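Putative N-acetylmuramoyl-L-alanine amidase,autolysin cwp6 (Peptoclostridium difficile, PDB 5J72) probably cleaves the N-acetylmuramoyl-L-alanine amide bond of peptidoglycan with a zinc site, and carries three CWB2 cell-wall-anchoring modules. Local coordinates at residues Glu146-Gly151 against Leu200-Pro205; Thr172-Ala177 against Ala182-Ala187. All blocks are in the same frame, centred on the assembly; numbering follows the deposited sequence.

Overall arrangement
Both contacts belong to the first CWB2 module and build on one parallel four-stranded sheet, a worked example of how position in an alpha/beta fold sets contact chemistry. Contact 2 is wholly buried: helix 174-180 lies on strand 184-187 through alanine methyls on an isoleucine and one backbone hydrogen bond. Contact 1, only partly buried, brings helices 140-151 and 194-203 together, grading from a hydroxyl on leucine methyls to charged chains nearer the surface. The centres of contact 1 and contact 2 are about 12 Å apart. The two touch where Ser148 and Leu203 pack on Pro183 and Leu185. Strand 184-187 is followed in the chain by helix 194-203, so the two contacts share one run of chain.

Contact 1. Residues Glu146-Gly151 against Leu200-Pro205; sequences EISKQG and LKRLNP
NH1 of Arg202, gripped by a salt bridge to Glu199 OE2 and a hydrogen bond to Trp152 O, belongs to a guanidinium that lies against Lys149; its NH2 is hydrogen-bonded to Lys153 O. The CG of Lys149 comes 3.7 Å from NE of Arg202, and its CE lies almost as near the same nitrogen, so aliphatic methylenes meet the guanidinium obliquely. A bend at the third torsion of Arg202 (chi3 63°) swings the guanidinium alongside Lys149. The Lys149 chain stays extended beyond CG, and its NZ stands 5.0 Å from Arg202 NE; the pairing of Arg202 with Glu199 probably offsets the like charges.

Deeper in, helices 140-151 and 194-203 of this CWB2 module pack beside each other over the parallel sheet, their CA atoms 8.5 Å apart at Ser148 and Leu203. With its hydroxyl anti to the backbone N (chi1 177°), Ser148 places OG 3.4 Å from CD1 of Leu203 and close to CD2 as well, against both branches of the fork. That OG is also hydrogen-bonded to Glu199, which therefore ties Ser148 and Arg202 together from one carboxylate oxygen, OE2. Leu203 itself continues inward onto Val159 and Leu185 of the sheet.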
loop_
_atom_site.group_PDB
_atom_site.type_symbol
_atom_site.label_atom_id
_atom_site.label_comp_id
_atom_site.label_asym_id
_atom_site.label_seq_id
_atom_site.Cartn_x
_atom_site.Cartn_y
_atom_site.Cartn_z
ATOM N N GLU A 146 -11.928 -11.190 -11.522
ATOM C CA GLU A 146 -11.867 -11.970 -10.293
ATOM C C GLU A 146 -12.145 -11.099 -9.082
ATOM O O GLU A 146 -12.659 -11.590 -8.089
ATOM C CB GLU A 146 -10.508 -12.655 -10.131
ATOM C CG GLU A 146 -10.275 -13.696 -11.239
ATOM C CD GLU A 146 -11.393 -14.786 -11.217
ATOM O OE1 GLU A 146 -12.059 -14.998 -12.254
ATOM O OE2 GLU A 146 -11.613 -15.379 -10.158
ATOM N N ILE A 147 -11.791 -9.805 -9.161
ATOM C CA ILE A 147 -12.038 -8.883 -8.046
ATOM C C ILE A 147 -13.568 -8.659 -7.905
ATOM O O ILE A 147 -14.117 -8.629 -6.804
ATOM C CB ILE A 147 -11.278 -7.572 -8.335
ATOM C CG1 ILE A 147 -9.731 -7.782 -8.122
ATOM C CG2 ILE A 147 -11.750 -6.473 -7.328
ATOM C CD1 ILE A 147 -8.908 -6.585 -8.730
ATOM N N SER A 148 -14.200 -8.460 -9.024
ATOM C CA SER A 148 -15.649 -8.254 -9.128
ATOM C C SER A 148 -16.407 -9.472 -8.500
ATOM O O SER A 148 -17.312 -9.314 -7.675
ATOM C CB SER A 148 -15.991 -8.089 -10.639
ATOM O OG SER A 148 -17.407 -7.957 -10.723
ATOM N N LYS A 149 -15.985 -10.691 -8.839
ATOM C CA LYS A 149 -16.622 -11.921 -8.276
ATOM C C LYS A 149 -16.406 -12.030 -6.833
ATOM O O LYS A 149 -17.243 -12.565 -6.110
ATOM C CB LYS A 149 -16.039 -13.154 -8.959
ATOM C CG LYS A 149 -16.595 -13.274 -10.344
ATOM C CD LYS A 149 -15.929 -14.434 -11.113
ATOM C CE LYS A 149 -16.608 -14.500 -12.473
ATOM N NZ LYS A 149 -16.031 -15.550 -13.390
ATOM N N GLN A 150 -15.274 -11.532 -6.344
ATOM C CA GLN A 150 -15.037 -11.584 -4.903
ATOM C C GLN A 150 -15.909 -10.660 -4.113
ATOM O O GLN A 150 -16.471 -11.078 -3.085
ATOM C CB GLN A 150 -13.542 -11.221 -4.605
ATOM C CG GLN A 150 -13.151 -11.402 -3.135
ATOM C CD GLN A 150 -13.218 -12.875 -2.711
ATOM O OE1 GLN A 150 -13.122 -13.793 -3.551
ATOM N NE2 GLN A 150 -13.319 -13.098 -1.387
ATOM N N GLY A 151 -16.065 -9.380 -4.519
ATOM C CA GLY A 151 -16.843 -8.508 -3.639
ATOM C C GLY A 151 -18.305 -8.335 -4.071
ATOM O O GLY A 151 -19.128 -7.755 -3.340
ATOM N N LEU A 200 -20.050 -8.436 -17.040
ATOM C CA LEU A 200 -21.153 -7.495 -17.064
ATOM C C LEU A 200 -22.472 -8.337 -17.099
ATOM O O LEU A 200 -23.416 -8.049 -16.374
ATOM C CB LEU A 200 -21.157 -6.616 -18.350
ATOM C CG LEU A 200 -20.119 -5.489 -18.357
ATOM C CD1 LEU A 200 -20.087 -4.862 -19.703
ATOM C CD2 LEU A 200 -20.520 -4.456 -17.295
ATOM N N LYS A 201 -22.531 -9.379 -17.922
ATOM C CA LYS A 201 -23.772 -10.180 -17.933
ATOM C C LYS A 201 -24.051 -10.854 -16.574
ATOM O O LYS A 201 -25.201 -10.870 -16.079
ATOM C CB LYS A 201 -23.657 -11.325 -18.991
ATOM C CG LYS A 201 -23.760 -10.749 -20.417
ATOM C CD LYS A 201 -23.664 -11.952 -21.472
ATOM C CE LYS A 201 -23.929 -11.508 -22.915
ATOM N NZ LYS A 201 -25.382 -11.137 -23.187
ATOM N N ARG A 202 -23.012 -11.393 -15.976
ATOM C CA ARG A 202 -23.177 -12.081 -14.681
ATOM C C ARG A 202 -23.646 -11.110 -13.585
ATOM O O ARG A 202 -24.502 -11.487 -12.787
ATOM C CB ARG A 202 -21.806 -12.695 -14.237
ATOM C CG ARG A 202 -21.991 -13.773 -13.143
ATOM C CD ARG A 202 -20.626 -14.133 -12.480
ATOM N NE ARG A 202 -20.033 -12.987 -11.787
ATOM C CZ ARG A 202 -20.453 -12.565 -10.597
ATOM N NH1 ARG A 202 -19.913 -11.486 -10.048
ATOM N NH2 ARG A 202 -21.425 -13.224 -9.948
ATOM N N LEU A 203 -23.085 -9.893 -13.549
ATOM C CA LEU A 203 -23.460 -8.898 -12.492
ATOM C C LEU A 203 -24.879 -8.379 -12.681
ATOM O O LEU A 203 -25.428 -7.836 -11.719
ATOM C CB LEU A 203 -22.526 -7.642 -12.545
ATOM C CG LEU A 203 -21.074 -7.996 -12.138
ATOM C CD1 LEU A 203 -20.112 -6.885 -12.529
ATOM C CD2 LEU A 203 -21.002 -8.167 -10.630
ATOM N N ASN A 204 -25.413 -8.474 -13.905
ATOM C CA ASN A 204 -26.766 -7.990 -14.287
ATOM C C ASN A 204 -27.014 -6.524 -13.800
ATOM O O ASN A 204 -27.956 -6.239 -13.062
ATOM C CB ASN A 204 -27.830 -8.870 -13.705
ATOM C CG ASN A 204 -29.180 -8.558 -14.476
ATOM O OD1 ASN A 204 -29.143 -8.367 -15.716
ATOM N ND2 ASN A 204 -30.244 -8.433 -13.832
ATOM N N PRO A 205 -26.136 -5.607 -14.156
ATOM C CA PRO A 205 -26.349 -4.223 -13.694
ATOM C C PRO A 205 -27.475 -3.547 -14.457
ATOM O O PRO A 205 -27.858 -3.998 -15.546
ATOM C CB PRO A 205 -25.008 -3.545 -14.041
ATOM C CG PRO A 205 -24.562 -4.296 -15.286
ATOM C CD PRO A 205 -24.956 -5.744 -15.010
#

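Contact 2. Residues Thr172-Ala177 against Ala182-Ala187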
loop_
_atom_site.group_PDB
_atom_site.type_symbol
_atom_site.label_atom_id
_atom_site.label_comp_id
_atom_site.label_asym_id
_atom_site.label_seq_id
_atom_site.Cartn_x
_atom_site.Cartn_y
_atom_site.Cartn_z
ATOM N N THR A 172 -8.934 8.383 -10.237
ATOM C CA THR A 172 -9.737 9.032 -9.181
ATOM C C THR A 172 -11.146 8.345 -9.153
ATOM O O THR A 172 -12.042 8.805 -8.426
ATOM C CB THR A 172 -9.913 10.542 -9.471
ATOM O OG1 THR A 172 -10.426 10.666 -10.787
ATOM C CG2 THR A 172 -8.535 11.287 -9.336
ATOM N N ALA A 173 -11.309 7.262 -9.904
ATOM C CA ALA A 173 -12.589 6.510 -9.979
ATOM C C ALA A 173 -12.876 5.712 -8.730
ATOM O O ALA A 173 -14.042 5.500 -8.470
ATOM C CB ALA A 173 -12.550 5.546 -11.144
ATOM N N THR A 174 -11.853 5.290 -7.900
ATOM C CA THR A 174 -12.191 4.443 -6.742
ATOM C C THR A 174 -13.133 5.043 -5.775
ATOM O O THR A 174 -14.043 4.345 -5.349
ATOM C CB THR A 174 -10.882 3.904 -6.022
ATOM O OG1 THR A 174 -10.305 2.974 -6.932
ATOM C CG2 THR A 174 -11.176 3.232 -4.727
ATOM N N PRO A 175 -13.004 6.330 -5.360
ATOM C CA PRO A 175 -13.968 6.876 -4.395
ATOM C C PRO A 175 -15.429 6.908 -4.923
ATOM O O PRO A 175 -16.379 6.819 -4.158
ATOM C CB PRO A 175 -13.402 8.289 -4.094
ATOM C CG PRO A 175 -11.941 8.134 -4.344
ATOM C CD PRO A 175 -11.867 7.250 -5.574
ATOM N N LEU A 176 -15.569 7.072 -6.244
ATOM C CA LEU A 176 -16.933 7.064 -6.814
ATOM C C LEU A 176 -17.449 5.618 -6.879
ATOM O O LEU A 176 -18.598 5.367 -6.541
ATOM C CB LEU A 176 -16.873 7.632 -8.219
ATOM C CG LEU A 176 -18.290 7.667 -8.923
ATOM C CD1 LEU A 176 -19.282 8.493 -8.055
ATOM C CD2 LEU A 176 -18.135 8.377 -10.282
ATOM N N ALA A 177 -16.614 4.662 -7.382
ATOM C CA ALA A 177 -17.050 3.266 -7.362
ATOM C C ALA A 177 -17.425 2.850 -5.947
ATOM O O ALA A 177 -18.407 2.115 -5.781
ATOM C CB ALA A 177 -15.933 2.343 -7.885
ATOM N N ALA A 182 -19.670 -0.394 -6.185
ATOM C CA ALA A 182 -19.593 -1.035 -7.484
ATOM C C ALA A 182 -18.170 -1.418 -7.848
ATOM O O ALA A 182 -17.238 -0.771 -7.400
ATOM C CB ALA A 182 -20.050 -0.027 -8.540
ATOM N N PRO A 183 -18.006 -2.459 -8.645
ATOM C CA PRO A 183 -16.675 -2.819 -9.069
ATOM C C PRO A 183 -16.278 -1.968 -10.320
ATOM O O PRO A 183 -17.158 -1.378 -10.997
ATOM C CB PRO A 183 -16.815 -4.284 -9.498
ATOM C CG PRO A 183 -18.241 -4.345 -10.069
ATOM C CD PRO A 183 -19.046 -3.416 -9.109
ATOM N N ILE A 184 -14.994 -1.948 -10.620
ATOM C CA ILE A 184 -14.521 -1.289 -11.811
ATOM C C ILE A 184 -14.110 -2.442 -12.763
ATOM O O ILE A 184 -13.317 -3.326 -12.391
ATOM C CB ILE A 184 -13.295 -0.424 -11.501
ATOM C CG1 ILE A 184 -13.741 0.824 -10.710
ATOM C CG2 ILE A 184 -12.541 -0.137 -12.849
ATOM C CD1 ILE A 184 -12.579 1.689 -10.084
ATOM N N LEU A 185 -14.673 -2.459 -13.966
ATOM C CA LEU A 185 -14.233 -3.447 -14.956
ATOM C C LEU A 185 -13.534 -2.637 -16.098
ATOM O O LEU A 185 -13.686 -1.424 -16.170
ATOM C CB LEU A 185 -15.404 -4.266 -15.607
ATOM C CG LEU A 185 -16.112 -5.174 -14.589
ATOM C CD1 LEU A 185 -17.308 -5.892 -15.282
ATOM C CD2 LEU A 185 -15.127 -6.192 -13.918
ATOM N N LEU A 186 -12.857 -3.330 -16.983
ATOM C CA LEU A 186 -12.070 -2.618 -17.985
ATOM C C LEU A 186 -12.505 -2.806 -19.432
ATOM O O LEU A 186 -12.907 -3.901 -19.836
ATOM C CB LEU A 186 -10.606 -3.143 -17.860
ATOM C CG LEU A 186 -10.022 -3.006 -16.447
ATOM C CD1 LEU A 186 -8.650 -3.632 -16.394
ATOM C CD2 LEU A 186 -10.002 -1.550 -16.018
ATOM N N ALA A 187 -12.368 -1.717 -20.204
ATOM C CA ALA A 187 -12.710 -1.685 -21.623
ATOM C C ALA A 187 -11.468 -1.254 -22.455
ATOM O O ALA A 187 -10.459 -0.815 -21.892
ATOM C CB ALA A 187 -13.764 -0.631 -21.841
#
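Within the beta-alpha-beta unit made by strand 158-163, helix 174-180 and strand 184-187, this contact joins the helix to the strand that follows it, at the edge of the parallel four-stranded sheet of the first CWB2 module. The polar link between them is a backbone one that spans the end of the helix: Ala182 N donates back to Ala177 O over 2.8 Å, with an N-H...O angle of 156°. This bond draws the start of the returning chain against the helix, where the CA atoms of Ala177 and Ala182 are 5.0 Å apart.

Side chains take over from there. Ala177 directs its methyl at the returning chain, with CB 3.4 Å from Ala182 O and 3.9 Å from Ile184 CG1. One turn earlier in the chain, Ala173 CB meets the end of the isoleucine, 4.0 Å from Ile184 CD1. Ile184 reaches both alanines through its longer branch: CG1 lies anti to its carbonyl carbon (chi1 -73°), and the extended second torsion (chi2 169°) carries CD1 onward to the methyl of Ala173. Thr174 crosses Ile184 at about a right angle, its OG1 coming 4.1 Å from the same CD1.

Helix 375-387 closes over this patch through Pro382, which touches Thr174, Ala177 and Ile184. Towards the sheet interior, Ile184 packs on Val160, while the backbones of Pro183 and Leu185 are hydrogen-bonded to Val160. With two alanine methyls facing one isoleucine branch, the helix can lie close on the strand; cohesion between their side chains is apolar, whereas the single backbone hydrogen bond fixes the chain where it leaves the helix.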